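Tox3 (Phaeosphaeria nodorum, PDB 6WES) is a necrotrophic effector of a wheat-infecting fungus, a beta-barrel toxin probably recognised through the host susceptibility gene Snn3. Local coordinates at residues Thr11-Arg25 against Asn121-Arg133. Sequence-based numbering, arbitrary orientation.
Sequences TRSVHDCRERTGIQR and NPQRPTMHEVCIR
The carboxylate of Glu129 reaches over to the backbone of the turn between strands 2-16 and 23-36. Glu19 N is shared by both oxygens, 3.2 Å from Glu129 OE1 and 3.3 Å from Glu129 OE2, each through its syn lone pair. A weak, bent bond from Arg18 N also ends on Glu129 OE1. Glu129 CG stands anti to the backbone N (chi1 175°) and the chain runs out extended, which brings the carboxylate up to the turn. Tyr96 OH also hydrogen-bonds to Glu129 OE2, which helps hold the buried carboxylate. These amide contacts would be expected to favour its charged form.

Beside it, Met127 packs against one face of the His15 ring. Its CB sits 3.6 Å from the ring centroid, a CH-pi contact. The chain bends at chi3 (-73°), and Met127 CE comes 3.6 Å from His15 ND1. Met127 SD lies 3.9 Å from Cys17 SG, which is disulfide-bonded to Cys146. At the ring edge, Pro125 CG approaches His15 CE1 at 3.7 Å and also touches Ser13 CB. At the far end, one water joins Thr11 OG1 to Gln123 N. Near the turn, Glu19 CG packs against Cys131 SG, half of the disulfide with Cys94.

Strands 2-16 and 126-133 are not direct neighbours in this antiparallel beta barrel. Strand 144-153 separates them in the sheet order and pairs with both, and the sheet curls so that their facing side chains meet directly. Phe81 of strand 72-85 touches Ile23 and Met127, while strand 92-105 pairs with the other edge of 126-133.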
loop_
_atom_site.group_PDB
_atom_site.type_symbol
_atom_site.label_atom_id
_atom_site.label_comp_id
_atom_site.label_asym_id
_atom_site.label_seq_id
_atom_site.Cartn_x
_atom_site.Cartn_y
_atom_site.Cartn_z
ATOM N N THR A 11 4.363 2.149 -5.455
ATOM C CA THR A 11 5.226 3.134 -4.815
ATOM C C THR A 11 6.502 2.454 -4.345
ATOM O O THR A 11 6.457 1.404 -3.679
ATOM C CB THR A 11 4.493 3.812 -3.660
ATOM O OG1 THR A 11 3.293 4.408 -4.183
ATOM C CG2 THR A 11 5.363 4.871 -2.986
ATOM N N ARG A 12 7.630 3.063 -4.677
ATOM C CA ARG A 12 8.936 2.656 -4.188
ATOM C C ARG A 12 9.323 3.604 -3.061
ATOM O O ARG A 12 9.061 4.813 -3.138
ATOM C CB ARG A 12 9.963 2.770 -5.331
ATOM C CG ARG A 12 11.431 2.594 -4.936
ATOM C CD ARG A 12 12.326 2.451 -6.161
ATOM N NE ARG A 12 11.946 1.273 -6.945
ATOM C CZ ARG A 12 12.458 0.966 -8.140
ATOM N NH1 ARG A 12 13.370 1.762 -8.689
ATOM N NH2 ARG A 12 12.073 -0.136 -8.770
ATOM N N SER A 13 10.009 3.089 -2.051
ATOM C CA SER A 13 10.455 3.954 -0.969
ATOM C C SER A 13 11.771 3.441 -0.405
ATOM O O SER A 13 12.130 2.274 -0.582
ATOM C CB SER A 13 9.417 4.034 0.154
ATOM O OG SER A 13 9.157 2.760 0.726
ATOM N N VAL A 14 12.484 4.325 0.286
ATOM C CA VAL A 14 13.747 3.998 0.944
ATOM C C VAL A 14 13.660 4.511 2.376
ATOM O O VAL A 14 13.216 5.650 2.603
ATOM C CB VAL A 14 14.942 4.669 0.227
ATOM C CG1 VAL A 14 16.267 4.339 0.928
ATOM C CG2 VAL A 14 14.974 4.244 -1.237
ATOM N N HIS A 15 14.068 3.680 3.335
ATOM C CA HIS A 15 13.989 4.014 4.752
ATOM C C HIS A 15 15.316 3.762 5.449
ATOM O O HIS A 15 16.069 2.847 5.095
ATOM C CB HIS A 15 12.890 3.186 5.440
ATOM C CG HIS A 15 11.511 3.599 5.030
ATOM N ND1 HIS A 15 10.887 3.103 3.906
ATOM C CD2 HIS A 15 10.671 4.521 5.551
ATOM C CE1 HIS A 15 9.709 3.694 3.756
ATOM N NE2 HIS A 15 9.550 4.549 4.756
ATOM N N ASP A 16 15.554 4.556 6.486
ATOM C CA ASP A 16 16.729 4.413 7.341
ATOM C C ASP A 16 16.250 4.091 8.742
ATOM O O ASP A 16 15.409 4.803 9.301
ATOM C CB ASP A 16 17.549 5.698 7.300
ATOM C CG ASP A 16 18.051 5.985 5.919
ATOM O OD1 ASP A 16 18.528 5.057 5.238
ATOM O OD2 ASP A 16 17.970 7.165 5.485
ATOM N N CYS A 17 16.740 2.990 9.280
ATOM C CA CYS A 17 16.274 2.485 10.562
ATOM C C CYS A 17 17.447 2.437 11.535
ATOM O O CYS A 17 18.584 2.776 11.183
ATOM C CB CYS A 17 15.622 1.108 10.388
ATOM S SG CYS A 17 14.138 1.085 9.302
ATOM N N ARG A 18 17.170 2.000 12.772
ATOM C CA ARG A 18 18.212 2.069 13.797
ATOM C C ARG A 18 19.355 1.109 13.500
ATOM O O ARG A 18 20.523 1.439 13.731
ATOM C CB ARG A 18 17.650 1.827 15.204
ATOM C CG ARG A 18 18.752 1.934 16.273
ATOM C CD ARG A 18 18.206 2.130 17.671
ATOM N NE ARG A 18 17.314 3.287 17.758
ATOM C CZ ARG A 18 16.694 3.655 18.878
ATOM N NH1 ARG A 18 16.883 2.966 20.002
ATOM N NH2 ARG A 18 15.890 4.709 18.874
ATOM N N GLU A 19 19.045 -0.095 13.018
ATOM C CA GLU A 19 20.066 -1.110 12.797
ATOM C C GLU A 19 20.515 -1.233 11.351
ATOM O O GLU A 19 21.591 -1.783 11.107
ATOM C CB GLU A 19 19.591 -2.486 13.282
ATOM C CG GLU A 19 19.369 -2.555 14.777
ATOM C CD GLU A 19 20.638 -2.343 15.560
ATOM O OE1 GLU A 19 21.704 -2.809 15.104
ATOM O OE2 GLU A 19 20.566 -1.680 16.616
ATOM N N ARG A 20 19.734 -0.734 10.397
ATOM C CA ARG A 20 20.055 -0.871 8.984
ATOM C C ARG A 20 19.519 0.345 8.248
ATOM O O ARG A 20 18.405 0.796 8.528
ATOM C CB ARG A 20 19.405 -2.120 8.382
ATOM C CG ARG A 20 19.785 -2.310 6.930
ATOM C CD ARG A 20 19.317 -3.627 6.407
ATOM N NE ARG A 20 19.651 -4.716 7.325
ATOM C CZ ARG A 20 20.380 -5.779 6.996
ATOM N NH1 ARG A 20 20.842 -5.915 5.757
ATOM N NH2 ARG A 20 20.636 -6.714 7.905
ATOM N N THR A 21 20.298 0.859 7.298
ATOM C CA THR A 21 19.867 1.989 6.486
ATOM C C THR A 21 19.768 1.593 5.018
ATOM O O THR A 21 20.202 0.515 4.603
ATOM C CB THR A 21 20.825 3.165 6.651
ATOM O OG1 THR A 21 22.140 2.740 6.270
ATOM C CG2 THR A 21 20.848 3.605 8.111
ATOM N N GLY A 22 19.164 2.483 4.234
ATOM C CA GLY A 22 19.031 2.280 2.804
ATOM C C GLY A 22 18.124 1.141 2.391
ATOM O O GLY A 22 18.349 0.520 1.334
ATOM N N ILE A 23 17.072 0.868 3.163
ATOM C CA ILE A 23 16.167 -0.238 2.872
ATOM C C ILE A 23 15.191 0.233 1.810
ATOM O O ILE A 23 14.335 1.081 2.075
ATOM C CB ILE A 23 15.429 -0.697 4.134
ATOM C CG1 ILE A 23 16.427 -1.059 5.242
ATOM C CG2 ILE A 23 14.507 -1.843 3.786
ATOM C CD1 ILE A 23 15.760 -1.346 6.582
ATOM N N GLN A 24 15.279 -0.343 0.624
ATOM C CA GLN A 24 14.369 -0.011 -0.462
ATOM C C GLN A 24 13.301 -1.090 -0.616
ATOM O O GLN A 24 13.589 -2.290 -0.524
ATOM C CB GLN A 24 15.131 0.137 -1.771
ATOM C CG GLN A 24 14.236 0.563 -2.948
ATOM C CD GLN A 24 15.050 0.977 -4.146
ATOM O OE1 GLN A 24 15.744 1.990 -4.103
ATOM N NE2 GLN A 24 14.988 0.190 -5.213
ATOM N N ARG A 25 12.064 -0.668 -0.846
ATOM C CA ARG A 25 10.967 -1.597 -1.079
ATOM C C ARG A 25 10.056 -1.055 -2.166
ATOM O O ARG A 25 9.772 0.145 -2.198
ATOM C CB ARG A 25 10.095 -1.748 0.175
ATOM C CG ARG A 25 10.832 -2.269 1.408
ATOM C CD ARG A 25 10.820 -3.782 1.432
ATOM N NE ARG A 25 11.848 -4.349 0.578
ATOM C CZ ARG A 25 11.872 -5.634 0.228
ATOM N NH1 ARG A 25 12.835 -6.106 -0.550
ATOM N NH2 ARG A 25 10.928 -6.449 0.670
ATOM N N ASN A 121 -1.009 10.367 -6.927
ATOM C CA ASN A 121 0.275 10.850 -6.470
ATOM C C ASN A 121 0.845 9.863 -5.463
ATOM O O ASN A 121 0.094 9.301 -4.669
ATOM C CB ASN A 121 0.124 12.211 -5.790
ATOM C CG ASN A 121 -0.441 13.263 -6.730
ATOM O OD1 ASN A 121 0.208 13.650 -7.707
ATOM N ND2 ASN A 121 -1.670 13.700 -6.463
ATOM N N PRO A 122 2.154 9.634 -5.469
ATOM C CA PRO A 122 2.752 8.780 -4.433
ATOM C C PRO A 122 2.469 9.368 -3.067
ATOM O O PRO A 122 2.505 10.588 -2.872
ATOM C CB PRO A 122 4.249 8.828 -4.756
ATOM C CG PRO A 122 4.306 9.276 -6.212
ATOM C CD PRO A 122 3.147 10.190 -6.399
ATOM N N GLN A 123 2.143 8.493 -2.125
ATOM C CA GLN A 123 1.896 8.912 -0.759
ATOM C C GLN A 123 3.021 8.423 0.133
ATOM O O GLN A 123 3.580 7.338 -0.079
ATOM C CB GLN A 123 0.559 8.391 -0.263
ATOM C CG GLN A 123 -0.606 9.216 -0.823
ATOM C CD GLN A 123 -1.900 8.824 -0.172
ATOM O OE1 GLN A 123 -2.618 7.976 -0.695
ATOM N NE2 GLN A 123 -2.196 9.405 0.987
ATOM N N ARG A 124 3.350 9.234 1.122
ATOM C CA ARG A 124 4.469 8.936 2.012
ATOM C C ARG A 124 4.173 7.715 2.872
ATOM O O ARG A 124 3.164 7.696 3.597
ATOM C CB ARG A 124 4.711 10.141 2.922
ATOM C CG ARG A 124 5.931 10.015 3.848
ATOM C CD ARG A 124 6.104 11.291 4.717
ATOM N NE ARG A 124 7.229 11.179 5.653
ATOM C CZ ARG A 124 7.865 12.220 6.190
ATOM N NH1 ARG A 124 7.491 13.461 5.897
ATOM N NH2 ARG A 124 8.883 12.021 7.016
ATOM N N PRO A 125 5.006 6.682 2.835
ATOM C CA PRO A 125 4.836 5.523 3.710
ATOM C C PRO A 125 5.616 5.728 5.005
ATOM O O PRO A 125 6.348 6.704 5.164
ATOM C CB PRO A 125 5.484 4.408 2.891
ATOM C CG PRO A 125 6.641 5.114 2.182
ATOM C CD PRO A 125 6.123 6.515 1.872
ATOM N N THR A 126 5.437 4.800 5.937
ATOM C CA THR A 126 6.279 4.733 7.122
ATOM C C THR A 126 6.799 3.314 7.281
ATOM O O THR A 126 6.131 2.348 6.900
ATOM C CB THR A 126 5.525 5.136 8.384
ATOM O OG1 THR A 126 4.407 4.257 8.594
ATOM C CG2 THR A 126 5.043 6.586 8.277
ATOM N N MET A 127 7.992 3.177 7.836
ATOM C CA MET A 127 8.562 1.876 8.140
ATOM C C MET A 127 8.843 1.810 9.627
ATOM O O MET A 127 9.093 2.832 10.277
ATOM C CB MET A 127 9.851 1.601 7.363
ATOM C CG MET A 127 10.377 0.160 7.538
ATOM S SD MET A 127 11.782 -0.244 6.482
ATOM C CE MET A 127 10.876 -0.354 4.917
ATOM N N HIS A 128 8.786 0.597 10.158
ATOM C CA HIS A 128 8.846 0.332 11.582
ATOM C C HIS A 128 9.746 -0.877 11.776
ATOM O O HIS A 128 9.694 -1.814 10.979
ATOM C CB HIS A 128 7.392 0.078 12.050
ATOM C CG HIS A 128 6.465 1.187 11.650
ATOM N ND1 HIS A 128 6.200 2.250 12.483
ATOM C CD2 HIS A 128 5.802 1.441 10.490
ATOM C CE1 HIS A 128 5.397 3.101 11.867
ATOM N NE2 HIS A 128 5.147 2.639 10.651
ATOM N N GLU A 129 10.610 -0.838 12.792
ATOM C CA GLU A 129 11.646 -1.855 12.966
ATOM C C GLU A 129 11.677 -2.325 14.417
ATOM O O GLU A 129 11.564 -1.514 15.342
ATOM C CB GLU A 129 13.047 -1.254 12.616
ATOM C CG GLU A 129 14.274 -2.177 12.854
ATOM C CD GLU A 129 15.652 -1.458 12.773
ATOM O OE1 GLU A 129 15.907 -0.590 13.613
ATOM O OE2 GLU A 129 16.467 -1.764 11.883
ATOM N N VAL A 130 11.841 -3.635 14.629
ATOM C CA VAL A 130 12.147 -4.176 15.955
ATOM C C VAL A 130 13.281 -5.183 15.798
ATOM O O VAL A 130 13.229 -6.039 14.910
ATOM C CB VAL A 130 10.900 -4.787 16.649
ATOM C CG1 VAL A 130 10.195 -5.827 15.778
ATOM C CG2 VAL A 130 11.235 -5.329 18.060
ATOM N N CYS A 131 14.323 -5.054 16.614
ATOM C CA CYS A 131 15.490 -5.921 16.495
ATOM C C CYS A 131 15.826 -6.591 17.822
ATOM O O CYS A 131 15.621 -6.021 18.895
ATOM C CB CYS A 131 16.744 -5.166 16.059
ATOM S SG CYS A 131 16.572 -4.356 14.495
ATOM N N ILE A 132 16.367 -7.802 17.733
ATOM C CA ILE A 132 16.872 -8.518 18.900
ATOM C C ILE A 132 18.163 -9.231 18.517
ATOM O O ILE A 132 18.355 -9.649 17.370
ATOM C CB ILE A 132 15.817 -9.512 19.448
ATOM C CG1 ILE A 132 16.301 -10.173 20.736
ATOM C CG2 ILE A 132 15.498 -10.597 18.434
ATOM C CD1 ILE A 132 15.192 -10.881 21.496
ATOM N N ARG A 133 19.056 -9.390 19.494
ATOM C CA ARG A 133 20.207 -10.277 19.325
ATOM C C ARG A 133 19.754 -11.659 19.785
ATOM O O ARG A 133 19.745 -11.962 20.981
ATOM C CB ARG A 133 21.377 -9.775 20.160
ATOM C CG ARG A 133 22.079 -8.550 19.614
ATOM C CD ARG A 133 23.227 -8.939 18.696
ATOM N NE ARG A 133 23.892 -10.168 19.127
ATOM C CZ ARG A 133 25.102 -10.218 19.676
ATOM N NH1 ARG A 133 25.797 -9.103 19.873
ATOM N NH2 ARG A 133 25.622 -11.386 20.027
HETATM O O HOH W 1 1.209 5.721 -2.892
#